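Local coordinates for mandelate racemase / muconate lactonizing enzyme, C-terminal domain protein (Labrenzia alexandrii, PDB 4E5T), which probably catalyses a magnesium-dependent, enolase-type reaction that starts by removing a proton next to a carboxylate, though its natural substrate is not established, at residues 60-65 against 75-80; 154-159 against 199-204; 175-180 against 395-400; 351-356 against 375-380. All coordinates share one frame; numbering follows the deposited sequence.

Overall arrangement
The four contacts spread over both parts of an enolase-superfamily subunit. Interaction 1 joins helices 48-63 and 71-79 of the N-terminal domain and comes first along the chain. Interaction 2 packs two successive helices on the outside of the barrel, its centre about 49 Å from that of interaction 1. Interaction 3 ties the loop after strand 169-172 to the C-terminal tail; its nearest atoms lie about 10 Å from interaction 2, whose segments alternate with its own. Interaction 4, nested within the loop that interaction 3 closes, brings barrel segments up to strand 23-31. Lys77 of interaction 1 packs on Ile180 of the second subunit, a residue of interaction 3 there, which probably ties assembly to the active-site side.

Interaction 1. Residues 60-65 against 75-80; sequences ARQFAG and WHKTYG
Gln62 and Lys77 meet where two helices of the N-terminal domain come together, a small, partly polar contact between the last turn of helix 48-63 and the C-terminal half of helix 71-79. Its one direct bond runs from Lys77 NZ to Gln62 O, 2.8 Å long, with a C=O...N angle of 129° and the donor tilted 20° from the carbonyl plane. A lysine suits this place because carbonyls at the end of a helix lack the next turn to donate to them, and its chain is long enough to cross the gap; a bend at chi3 (58°) turns the amine toward that oxygen. Glu66 OE2 forms only a long, weak ion pair with the same amine. Gln62 folds back at chi2, laying its amide beside the lysine: OE1 comes close to Lys77 CE, while CG meets Thr78 OG1 at 3.4 Å. That hydroxyl is already bonded to Leu74 O one turn back, so here it serves mainly as a compact packing group, also approached obliquely by Phe63 CE1 at 3.4 Å. The buried Phe63 ring crosses Thr78 at about a right angle. Phe63 reaches Leu98 of helix 89-110, both it and Thr78 lean on Val58 of helix 48-63, and past the helix end the backbone of Gly65 bonds to Leu4 of strand 4-13.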
loop_
_atom_site.group_PDB
_atom_site.type_symbol
_atom_site.label_atom_id
_atom_site.label_comp_id
_atom_site.label_asym_id
_atom_site.label_seq_id
_atom_site.Cartn_x
_atom_site.Cartn_y
_atom_site.Cartn_z
ATOM N N ALA A 60 1.028 -9.146 -46.191
ATOM C CA ALA A 60 1.154 -10.441 -46.824
ATOM C C ALA A 60 1.069 -11.544 -45.767
ATOM O O ALA A 60 0.348 -12.528 -45.940
ATOM C CB ALA A 60 2.456 -10.527 -47.609
ATOM N N ARG A 61 1.789 -11.365 -44.659
ATOM C CA ARG A 61 1.885 -12.394 -43.624
ATOM C C ARG A 61 0.583 -12.547 -42.832
ATOM O O ARG A 61 0.181 -13.657 -42.496
ATOM C CB ARG A 61 3.060 -12.095 -42.683
ATOM C CG ARG A 61 4.065 -13.232 -42.508
ATOM C CD ARG A 61 5.395 -12.723 -41.939
ATOM N NE ARG A 61 6.433 -12.527 -42.958
ATOM C CZ ARG A 61 7.397 -13.409 -43.232
ATOM N NH1 ARG A 61 7.460 -14.559 -42.562
ATOM N NH2 ARG A 61 8.298 -13.145 -44.177
ATOM N N GLN A 62 -0.084 -11.436 -42.555
ATOM C CA GLN A 62 -1.263 -11.475 -41.699
ATOM C C GLN A 62 -2.620 -11.199 -42.358
ATOM O O GLN A 62 -3.618 -11.802 -41.957
ATOM C CB GLN A 62 -1.107 -10.542 -40.486
ATOM C CG GLN A 62 0.167 -10.696 -39.675
ATOM C CD GLN A 62 0.526 -12.133 -39.396
ATOM O OE1 GLN A 62 -0.341 -13.008 -39.300
ATOM N NE2 GLN A 62 1.828 -12.391 -39.263
ATOM N N PHE A 63 -2.684 -10.300 -43.341
ATOM C CA PHE A 63 -4.000 -9.811 -43.779
ATOM C C PHE A 63 -4.584 -10.419 -45.051
ATOM O O PHE A 63 -5.778 -10.674 -45.114
ATOM C CB PHE A 63 -4.021 -8.287 -43.861
ATOM C CG PHE A 63 -3.962 -7.610 -42.518
ATOM C CD1 PHE A 63 -2.863 -7.793 -41.680
ATOM C CD2 PHE A 63 -4.996 -6.793 -42.091
ATOM C CE1 PHE A 63 -2.803 -7.180 -40.443
ATOM C CE2 PHE A 63 -4.939 -6.171 -40.855
ATOM C CZ PHE A 63 -3.841 -6.364 -40.029
ATOM N N ALA A 64 -3.750 -10.626 -46.058
ATOM C CA ALA A 64 -4.203 -11.132 -47.349
ATOM C C ALA A 64 -5.075 -12.381 -47.191
ATOM O O ALA A 64 -4.671 -13.343 -46.550
ATOM C CB ALA A 64 -3.010 -11.443 -48.214
ATOM N N GLY A 65 -6.279 -12.349 -47.757
ATOM C CA GLY A 65 -7.187 -13.476 -47.646
ATOM C C GLY A 65 -8.125 -13.418 -46.444
ATOM O O GLY A 65 -8.834 -14.380 -46.163
ATOM N N TRP A 75 -5.586 -8.258 -35.603
ATOM C CA TRP A 75 -4.756 -7.650 -34.560
ATOM C C TRP A 75 -3.952 -8.670 -33.750
ATOM O O TRP A 75 -2.738 -8.572 -33.642
ATOM C CB TRP A 75 -5.666 -6.887 -33.630
ATOM C CG TRP A 75 -5.063 -5.776 -32.883
ATOM C CD1 TRP A 75 -5.134 -4.466 -33.195
ATOM C CD2 TRP A 75 -4.360 -5.859 -31.641
ATOM N NE1 TRP A 75 -4.506 -3.718 -32.242
ATOM C CE2 TRP A 75 -4.022 -4.553 -31.271
ATOM C CE3 TRP A 75 -3.983 -6.916 -30.806
ATOM C CZ2 TRP A 75 -3.297 -4.268 -30.114
ATOM C CZ3 TRP A 75 -3.279 -6.635 -29.653
ATOM C CH2 TRP A 75 -2.942 -5.326 -29.316
ATOM N N HIS A 76 -4.626 -9.658 -33.185
ATOM C CA HIS A 76 -3.930 -10.684 -32.432
ATOM C C HIS A 76 -2.909 -11.476 -33.270
ATOM O O HIS A 76 -1.784 -11.719 -32.820
ATOM C CB HIS A 76 -4.922 -11.569 -31.674
ATOM C CG HIS A 76 -5.510 -10.899 -30.467
ATOM N ND1 HIS A 76 -6.608 -10.071 -30.530
ATOM C CD2 HIS A 76 -5.130 -10.910 -29.167
ATOM C CE1 HIS A 76 -6.891 -9.618 -29.321
ATOM N NE2 HIS A 76 -6.009 -10.112 -28.475
ATOM N N LYS A 77 -3.280 -11.842 -34.488
ATOM C CA LYS A 77 -2.338 -12.484 -35.414
ATOM C C LYS A 77 -1.068 -11.667 -35.579
ATOM O O LYS A 77 0.013 -12.216 -35.661
ATOM C CB LYS A 77 -2.968 -12.709 -36.799
ATOM C CG LYS A 77 -3.807 -13.971 -36.898
ATOM C CD LYS A 77 -4.321 -14.193 -38.299
ATOM C CE LYS A 77 -3.204 -14.281 -39.320
ATOM N NZ LYS A 77 -3.758 -14.270 -40.716
ATOM N N THR A 78 -1.205 -10.350 -35.607
ATOM C CA THR A 78 -0.084 -9.462 -35.897
ATOM C C THR A 78 0.785 -9.217 -34.669
ATOM O O THR A 78 2.019 -9.292 -34.714
ATOM C CB THR A 78 -0.622 -8.141 -36.451
ATOM O OG1 THR A 78 -1.292 -8.429 -37.673
ATOM C CG2 THR A 78 0.488 -7.157 -36.733
ATOM N N TYR A 79 0.094 -8.930 -33.578
ATOM C CA TYR A 79 0.658 -8.679 -32.265
ATOM C C TYR A 79 1.407 -9.886 -31.685
ATOM O O TYR A 79 2.331 -9.727 -30.877
ATOM C CB TYR A 79 -0.502 -8.325 -31.341
ATOM C CG TYR A 79 -0.111 -7.939 -29.954
ATOM C CD1 TYR A 79 0.736 -6.865 -29.727
ATOM C CD2 TYR A 79 -0.619 -8.628 -28.859
ATOM C CE1 TYR A 79 1.086 -6.497 -28.432
ATOM C CE2 TYR A 79 -0.285 -8.268 -27.574
ATOM C CZ TYR A 79 0.568 -7.204 -27.360
ATOM O OH TYR A 79 0.895 -6.850 -26.072
ATOM N N GLY A 80 1.005 -11.089 -32.086
ATOM C CA GLY A 80 1.585 -12.282 -31.511
ATOM C C GLY A 80 2.538 -12.973 -32.456
ATOM O O GLY A 80 3.143 -14.004 -32.113
#

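Interaction 2. Residues 154-159 against 199-204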
loop_
_atom_site.group_PDB
_atom_site.type_symbol
_atom_site.label_atom_id
_atom_site.label_comp_id
_atom_site.label_asym_id
_atom_site.label_seq_id
_atom_site.Cartn_x
_atom_site.Cartn_y
_atom_site.Cartn_z
ATOM N N MET A 154 5.710 37.395 -28.749
ATOM C CA MET A 154 5.363 36.975 -30.108
ATOM C C MET A 154 4.439 35.756 -30.135
ATOM O O MET A 154 3.674 35.555 -31.085
ATOM C CB MET A 154 6.621 36.705 -30.936
ATOM C CG MET A 154 7.263 37.951 -31.532
ATOM S SD MET A 154 8.732 37.453 -32.421
ATOM C CE MET A 154 8.018 37.002 -33.992
ATOM N N ALA A 155 4.516 34.940 -29.091
ATOM C CA ALA A 155 3.643 33.785 -28.983
ATOM C C ALA A 155 2.262 34.266 -28.594
ATOM O O ALA A 155 1.254 33.702 -29.014
ATOM C CB ALA A 155 4.175 32.816 -27.956
ATOM N N ALA A 156 2.226 35.321 -27.788
ATOM C CA ALA A 156 0.960 35.844 -27.302
ATOM C C ALA A 156 0.192 36.464 -28.454
ATOM O O ALA A 156 -1.019 36.295 -28.570
ATOM C CB ALA A 156 1.177 36.849 -26.179
ATOM N N GLU A 157 0.911 37.166 -29.320
ATOM C CA GLU A 157 0.301 37.755 -30.501
ATOM C C GLU A 157 -0.163 36.651 -31.441
ATOM O O GLU A 157 -1.220 36.750 -32.060
ATOM C CB GLU A 157 1.289 38.666 -31.219
ATOM C CG GLU A 157 0.688 39.393 -32.406
ATOM C CD GLU A 157 1.744 40.004 -33.306
ATOM O OE1 GLU A 157 2.836 40.354 -32.795
ATOM O OE2 GLU A 157 1.481 40.121 -34.525
ATOM N N ALA A 158 0.634 35.597 -31.542
ATOM C CA ALA A 158 0.262 34.451 -32.354
ATOM C C ALA A 158 -1.061 33.872 -31.881
ATOM O O ALA A 158 -1.878 33.413 -32.687
ATOM C CB ALA A 158 1.344 33.402 -32.298
ATOM N N ALA A 159 -1.270 33.922 -30.569
ATOM C CA ALA A 159 -2.409 33.276 -29.933
ATOM C C ALA A 159 -3.698 34.058 -30.127
ATOM O O ALA A 159 -4.761 33.473 -30.333
ATOM C CB ALA A 159 -2.132 33.062 -28.444
ATOM N N LYS A 199 2.067 33.600 -18.744
ATOM C CA LYS A 199 1.548 34.892 -18.286
ATOM C C LYS A 199 1.041 35.780 -19.428
ATOM O O LYS A 199 -0.085 36.284 -19.371
ATOM C CB LYS A 199 2.604 35.636 -17.458
ATOM C CG LYS A 199 2.088 36.889 -16.754
ATOM C CD LYS A 199 3.174 37.581 -15.919
ATOM C CE LYS A 199 4.418 37.962 -16.746
ATOM N NZ LYS A 199 4.256 39.189 -17.581
ATOM N N GLN A 200 1.872 35.956 -20.455
ATOM C CA GLN A 200 1.549 36.815 -21.602
ATOM C C GLN A 200 0.427 36.277 -22.489
ATOM O O GLN A 200 -0.372 37.037 -23.026
ATOM C CB GLN A 200 2.787 37.017 -22.475
ATOM C CG GLN A 200 3.990 37.537 -21.734
ATOM C CD GLN A 200 3.785 38.944 -21.250
ATOM O OE1 GLN A 200 3.158 39.178 -20.212
ATOM N NE2 GLN A 200 4.308 39.902 -22.005
ATOM N N ILE A 201 0.401 34.962 -22.666
ATOM C CA ILE A 201 -0.574 34.323 -23.533
ATOM C C ILE A 201 -1.954 34.387 -22.879
ATOM O O ILE A 201 -2.955 34.629 -23.546
ATOM C CB ILE A 201 -0.147 32.874 -23.846
ATOM C CG1 ILE A 201 1.007 32.874 -24.843
ATOM C CG2 ILE A 201 -1.293 32.045 -24.398
ATOM C CD1 ILE A 201 1.580 31.492 -25.082
ATOM N N ARG A 202 -1.995 34.201 -21.563
ATOM C CA ARG A 202 -3.242 34.277 -20.808
ATOM C C ARG A 202 -3.804 35.700 -20.805
ATOM O O ARG A 202 -5.023 35.903 -20.879
ATOM C CB ARG A 202 -3.015 33.792 -19.376
ATOM C CG ARG A 202 -4.104 34.186 -18.400
ATOM C CD ARG A 202 -5.412 33.459 -18.694
ATOM N NE ARG A 202 -5.275 32.010 -18.544
ATOM C CZ ARG A 202 -5.632 31.131 -19.473
ATOM N NH1 ARG A 202 -5.468 29.836 -19.261
ATOM N NH2 ARG A 202 -6.154 31.553 -20.618
ATOM N N ALA A 203 -2.907 36.679 -20.729
ATOM C CA ALA A 203 -3.291 38.087 -20.778
ATOM C C ALA A 203 -3.782 38.480 -22.182
ATOM O O ALA A 203 -4.577 39.409 -22.353
ATOM C CB ALA A 203 -2.127 38.955 -20.362
ATOM N N ALA A 204 -3.302 37.762 -23.185
ATOM C CA ALA A 204 -3.697 38.031 -24.550
ATOM C C ALA A 204 -5.078 37.440 -24.838
ATOM O O ALA A 204 -5.858 38.015 -25.601
ATOM C CB ALA A 204 -2.653 37.478 -25.523
#
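Gln200, whose CB lies 4.0 Å from Ala156 CB, has its side-chain amide held at both ends. OE1 accepts a 2.9 Å bond from Lys199 NZ, which approaches from above the carbonyl plane, 54° out of it, and NE2 donates to Asp153 OD1 on the facing helix, just ahead of Met154. A glutamine fits this border because its methylene root can pack against alanine while its amide gives and takes one bond each. A bend at chi2 (-67°) leads the amide away from the alanines toward these partners. Beyond the amide the packing is mostly apolar. Ala156 is the centre: its methyl CB rests 3.5 Å from the backbone carbonyl Gln200 O, with Ala204 CB at 3.9 Å on a further turn, and its CA faces Ile201 CG1 at the same separation. Ile201 spreads its branches along the opposing helix, CD1 reaching Ala155 CB at 4.1 Å and CG2 going to Ala159. Small side chains are what permit this: the axes of the two segments approach to 8.2 Å, and the only side chains of residues 154-159 that meet the other segment are the methyls of Ala155, Ala156 and Ala159. The branched isoleucine supplies the bulk from the other side. The two segments run in the same general direction, 29° apart, as consecutive helices of a beta/alpha barrel do, linked through strand 169-172, which lies between strands 126-131 and 210-213; Ile201 continues inward to Leu211 of strand 210-213 and to Leu132.

Interaction 3. Residues 175-180 against 395-400; sequences AGAYTI and GFQETP
The rings of Tyr178 and Phe396 meet obliquely, planes at 76° and centroids 5.8 Å apart. Phe396 CD1 comes to the edge of the tyrosine ring, 3.7 Å from Tyr178 CD2, while the tyrosine's carbonyl O lies near the plane at the edge of the Phe396 ring. Tyr178 stacks on His216, and Phe396 makes an edge-to-face pair with Tyr83 of the second subunit, so two aromatic residues suit a junction with several partners. Having CG between backbone N and carbonyl carbon (chi1 41°) sets the Tyr178 ring beside Phe396. Beside the rings the backbones form a single parallel-type bridge around Thr179: Gln397 N donates to Tyr178 O (2.7 Å), straight and in the carbonyl plane, and Ile180 N donates to Gln397 O (3.1 Å) at a more bent angle (146°). Ile180 CG2 packs on Phe396 CB at 3.6 Å and also meets Glu398 CG, a branched side chain touching two neighbours. Small Ala177 meets Gln397 NE2 with its methyl. A C-terminal tail clasps the loop following a barrel strand; with Tyr178's side chain about 8 Å from magnesium, this is probably part of the rim of an enolase-superfamily active site, which lies at the C-terminal ends of barrel strands.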
loop_
_atom_site.group_PDB
_atom_site.type_symbol
_atom_site.label_atom_id
_atom_site.label_comp_id
_atom_site.label_asym_id
_atom_site.label_seq_id
_atom_site.Cartn_x
_atom_site.Cartn_y
_atom_site.Cartn_z
ATOM N N ALA A 175 9.573 25.097 -23.118
ATOM C CA ALA A 175 10.232 24.554 -21.939
ATOM C C ALA A 175 11.636 24.075 -22.197
ATOM O O ALA A 175 12.218 23.403 -21.340
ATOM C CB ALA A 175 9.417 23.430 -21.358
ATOM N N GLY A 176 12.174 24.404 -23.370
ATOM C CA GLY A 176 13.543 24.038 -23.697
ATOM C C GLY A 176 13.695 22.700 -24.402
ATOM O O GLY A 176 12.774 21.889 -24.421
ATOM N N ALA A 177 14.874 22.471 -24.975
ATOM C CA ALA A 177 15.113 21.326 -25.854
ATOM C C ALA A 177 14.857 20.005 -25.166
ATOM O O ALA A 177 15.004 19.898 -23.945
ATOM C CB ALA A 177 16.535 21.353 -26.409
ATOM N N TYR A 178 14.458 19.012 -25.961
ATOM C CA TYR A 178 14.360 17.641 -25.496
ATOM C C TYR A 178 15.507 16.810 -26.058
ATOM O O TYR A 178 15.784 16.862 -27.251
ATOM C CB TYR A 178 12.985 17.026 -25.806
ATOM C CG TYR A 178 12.370 17.330 -27.156
ATOM C CD1 TYR A 178 11.749 18.552 -27.405
ATOM C CD2 TYR A 178 12.346 16.370 -28.163
ATOM C CE1 TYR A 178 11.149 18.818 -28.638
ATOM C CE2 TYR A 178 11.748 16.629 -29.399
ATOM C CZ TYR A 178 11.152 17.853 -29.629
ATOM O OH TYR A 178 10.570 18.120 -30.853
ATOM N N THR A 179 16.183 16.064 -25.186
ATOM C CA THR A 179 17.419 15.352 -25.543
ATOM C C THR A 179 17.356 13.837 -25.358
ATOM O O THR A 179 16.493 13.308 -24.663
ATOM C CB THR A 179 18.645 15.832 -24.715
ATOM O OG1 THR A 179 18.619 15.223 -23.409
ATOM C CG2 THR A 179 18.671 17.342 -24.580
ATOM N N ILE A 180 18.317 13.148 -25.958
ATOM C CA ILE A 180 18.387 11.696 -25.883
ATOM C C ILE A 180 18.769 11.203 -24.489
ATOM O O ILE A 180 18.805 9.999 -24.232
ATOM C CB ILE A 180 19.412 11.164 -26.881
ATOM C CG1 ILE A 180 20.775 11.797 -26.601
ATOM C CG2 ILE A 180 18.953 11.455 -28.300
ATOM C CD1 ILE A 180 21.912 11.191 -27.385
ATOM N N GLY A 395 12.821 14.097 -34.160
ATOM C CA GLY A 395 14.055 13.713 -33.487
ATOM C C GLY A 395 14.401 14.540 -32.265
ATOM O O GLY A 395 13.875 15.636 -32.087
ATOM N N PHE A 396 15.291 14.003 -31.430
ATOM C CA PHE A 396 15.743 14.655 -30.195
ATOM C C PHE A 396 16.949 15.570 -30.441
ATOM O O PHE A 396 17.558 15.531 -31.516
ATOM C CB PHE A 396 16.187 13.596 -29.176
ATOM C CG PHE A 396 15.067 12.935 -28.406
ATOM C CD1 PHE A 396 14.504 13.555 -27.297
ATOM C CD2 PHE A 396 14.628 11.657 -28.749
ATOM C CE1 PHE A 396 13.495 12.930 -26.569
ATOM C CE2 PHE A 396 13.615 11.022 -28.029
ATOM C CZ PHE A 396 13.046 11.660 -26.943
ATOM N N GLN A 397 17.299 16.376 -29.434
ATOM C CA GLN A 397 18.628 17.002 -29.352
ATOM C C GLN A 397 19.673 16.010 -28.776
ATOM O O GLN A 397 19.468 15.427 -27.715
ATOM C CB GLN A 397 18.591 18.287 -28.513
ATOM C CG GLN A 397 19.957 18.987 -28.410
ATOM C CD GLN A 397 19.961 20.163 -27.452
ATOM O OE1 GLN A 397 20.322 20.021 -26.282
ATOM N NE2 GLN A 397 19.566 21.339 -27.944
ATOM N N GLU A 398 20.791 15.815 -29.469
ATOM C CA GLU A 398 21.725 14.752 -29.084
ATOM C C GLU A 398 22.905 15.226 -28.235
ATOM O O GLU A 398 23.851 14.473 -28.003
ATOM C CB GLU A 398 22.213 13.979 -30.313
ATOM C CG GLU A 398 21.082 13.287 -31.071
ATOM C CD GLU A 398 21.553 12.642 -32.362
ATOM O OE1 GLU A 398 20.768 11.867 -32.964
ATOM O OE2 GLU A 398 22.706 12.915 -32.777
ATOM N N THR A 399 22.859 16.478 -27.790
ATOM C CA THR A 399 23.751 16.936 -26.733
ATOM C C THR A 399 22.957 16.896 -25.422
ATOM O O THR A 399 21.723 16.932 -25.441
ATOM C CB THR A 399 24.309 18.364 -27.004
ATOM O OG1 THR A 399 23.246 19.330 -27.000
ATOM C CG2 THR A 399 25.028 18.411 -28.335
ATOM N N PRO A 400 23.656 16.794 -24.280
ATOM C CA PRO A 400 22.970 16.875 -22.987
ATOM C C PRO A 400 22.207 18.190 -22.834
ATOM O O PRO A 400 22.445 19.142 -23.574
ATOM C CB PRO A 400 24.119 16.827 -21.986
ATOM C CG PRO A 400 25.219 16.126 -22.710
ATOM C CD PRO A 400 25.100 16.546 -24.133
#

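Interaction 4. Residues 351-356 against 375-380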
loop_
_atom_site.group_PDB
_atom_site.type_symbol
_atom_site.label_atom_id
_atom_site.label_comp_id
_atom_site.label_asym_id
_atom_site.label_seq_id
_atom_site.Cartn_x
_atom_site.Cartn_y
_atom_site.Cartn_z
ATOM N N ALA A 351 -5.487 19.462 -47.250
ATOM C CA ALA A 351 -6.718 19.411 -48.018
ATOM C C ALA A 351 -6.425 18.826 -49.382
ATOM O O ALA A 351 -7.254 18.136 -49.953
ATOM C CB ALA A 351 -7.338 20.792 -48.136
ATOM N N GLU A 352 -5.239 19.094 -49.908
ATOM C CA GLU A 352 -4.901 18.618 -51.245
ATOM C C GLU A 352 -4.831 17.083 -51.249
ATOM O O GLU A 352 -5.285 16.442 -52.197
ATOM C CB GLU A 352 -3.600 19.278 -51.738
ATOM C CG GLU A 352 -3.204 18.985 -53.184
ATOM C CD GLU A 352 -1.867 19.637 -53.546
ATOM O OE1 GLU A 352 -1.413 20.496 -52.751
ATOM O OE2 GLU A 352 -1.272 19.292 -54.606
ATOM N N LEU A 353 -4.292 16.509 -50.170
ATOM C CA LEU A 353 -4.219 15.045 -49.997
ATOM C C LEU A 353 -5.587 14.348 -49.880
ATOM O O LEU A 353 -5.713 13.156 -50.128
ATOM C CB LEU A 353 -3.309 14.659 -48.812
ATOM C CG LEU A 353 -1.795 14.685 -49.070
ATOM C CD1 LEU A 353 -1.021 14.527 -47.773
ATOM C CD2 LEU A 353 -1.354 13.633 -50.083
ATOM N N LEU A 354 -6.608 15.100 -49.506
ATOM C CA LEU A 354 -7.961 14.572 -49.485
ATOM C C LEU A 354 -8.804 14.896 -50.758
ATOM O O LEU A 354 -8.533 15.830 -51.513
ATOM C CB LEU A 354 -8.668 15.004 -48.196
ATOM C CG LEU A 354 -7.927 14.505 -46.958
ATOM C CD1 LEU A 354 -8.717 14.789 -45.699
ATOM C CD2 LEU A 354 -7.632 13.014 -47.096
ATOM N N THR A 355 -9.811 14.070 -50.985
ATOM C CA THR A 355 -10.694 14.171 -52.124
ATOM C C THR A 355 -11.693 15.275 -51.823
ATOM O O THR A 355 -12.214 15.946 -52.726
ATOM C CB THR A 355 -11.401 12.815 -52.304
ATOM O OG1 THR A 355 -10.845 12.138 -53.431
ATOM C CG2 THR A 355 -12.896 12.960 -52.477
ATOM N N THR A 356 -11.939 15.454 -50.529
ATOM C CA THR A 356 -12.804 16.485 -49.999
ATOM C C THR A 356 -12.188 16.778 -48.644
ATOM O O THR A 356 -11.838 15.848 -47.915
ATOM C CB THR A 356 -14.220 15.954 -49.776
ATOM O OG1 THR A 356 -14.166 14.770 -48.968
ATOM C CG2 THR A 356 -14.887 15.616 -51.087
ATOM N N HIS A 375 -13.514 10.543 -45.665
ATOM C CA HIS A 375 -12.783 11.193 -46.742
ATOM C C HIS A 375 -11.887 10.156 -47.408
ATOM O O HIS A 375 -11.568 9.129 -46.813
ATOM C CB HIS A 375 -11.949 12.350 -46.196
ATOM C CG HIS A 375 -12.717 13.289 -45.314
ATOM N ND1 HIS A 375 -12.957 14.601 -45.657
ATOM C CD2 HIS A 375 -13.295 13.106 -44.104
ATOM C CE1 HIS A 375 -13.643 15.187 -44.691
ATOM N NE2 HIS A 375 -13.867 14.297 -43.739
ATOM N N ASP A 376 -11.503 10.422 -48.650
ATOM C CA ASP A 376 -10.699 9.489 -49.421
ATOM C C ASP A 376 -9.339 10.097 -49.763
ATOM O O ASP A 376 -9.208 11.315 -49.916
ATOM C CB ASP A 376 -11.431 9.090 -50.703
ATOM C CG ASP A 376 -12.497 8.035 -50.467
ATOM O OD1 ASP A 376 -12.351 7.272 -49.482
ATOM O OD2 ASP A 376 -13.468 7.972 -51.267
ATOM N N LEU A 377 -8.322 9.247 -49.869
ATOM C CA LEU A 377 -6.999 9.732 -50.211
ATOM C C LEU A 377 -6.944 10.075 -51.691
ATOM O O LEU A 377 -7.326 9.286 -52.554
ATOM C CB LEU A 377 -5.915 8.711 -49.851
ATOM C CG LEU A 377 -4.460 9.121 -50.151
ATOM C CD1 LEU A 377 -3.956 10.227 -49.251
ATOM C CD2 LEU A 377 -3.503 7.923 -50.129
ATOM N N ASN A 378 -6.478 11.273 -51.983
ATOM C CA ASN A 378 -6.175 11.626 -53.341
ATOM C C ASN A 378 -4.877 10.919 -53.707
ATOM O O ASN A 378 -3.792 11.456 -53.517
ATOM C CB ASN A 378 -6.031 13.133 -53.446
ATOM C CG ASN A 378 -6.084 13.614 -54.862
ATOM O OD1 ASN A 378 -5.621 12.926 -55.768
ATOM N ND2 ASN A 378 -6.646 14.805 -55.070
ATOM N N GLU A 379 -4.998 9.699 -54.209
ATOM C CA GLU A 379 -3.836 8.871 -54.502
ATOM C C GLU A 379 -2.859 9.568 -55.432
ATOM O O GLU A 379 -1.631 9.432 -55.281
ATOM C CB GLU A 379 -4.257 7.543 -55.136
ATOM C CG GLU A 379 -5.252 6.754 -54.335
ATOM C CD GLU A 379 -5.534 5.412 -54.966
ATOM O OE1 GLU A 379 -6.545 4.776 -54.581
ATOM O OE2 GLU A 379 -4.735 4.999 -55.846
ATOM N N ASP A 380 -3.407 10.299 -56.402
ATOM C CA ASP A 380 -2.578 10.974 -57.393
ATOM C C ASP A 380 -1.751 12.071 -56.753
ATOM O O ASP A 380 -0.550 12.158 -56.991
ATOM C CB ASP A 380 -3.414 11.521 -58.547
ATOM C CG ASP A 380 -4.036 10.419 -59.380
ATOM O OD1 ASP A 380 -3.549 9.266 -59.321
ATOM O OD2 ASP A 380 -5.016 10.704 -60.089
#
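His375 gives its ND1 proton to Thr356 O in a bond that is short (2.8 Å) and nearly straight (170°), yet reaches the oxygen from 45° above the carbonyl plane instead of along a lone pair. The acceptor itself lies close to the plane of the imidazole, so the N-H points straight at the oxygen from the ring edge. CG lies anti to the carbonyl carbon (chi1 -50°), turning ND1 to the neighbouring chain; a histidine suits the place because its flat ring carries an N-H donor at its edge. Thr356 OG1 stands near the same nitrogen. Further along, Asn378 N donates to Leu353 O (2.8 Å) and Thr355 N to Asp376 O (3.0 Å), flanking Leu354 and Leu377, which form a single antiparallel, non-hydrogen-bonded pair. Two loop segments of the barrel domain are thereby joined by one short bridge. Asn378 then serves as N-cap of helix 379-383, its OD1 taking the N-H of Val381, a task for which a short amide is apt; its CB packs against Leu353 O. Thr355 and Asp376 lie side by side, CB to CB 4.1 Å, while Asp376 OD1 turns to a salt bridge with Lys108. The leucines supply the apolar side: Leu353 CD2 lies 4.4 Å from Leu377 CD1, and both Leu353 and Leu377 reach Phe26 of strand 23-31 in the N-terminal domain.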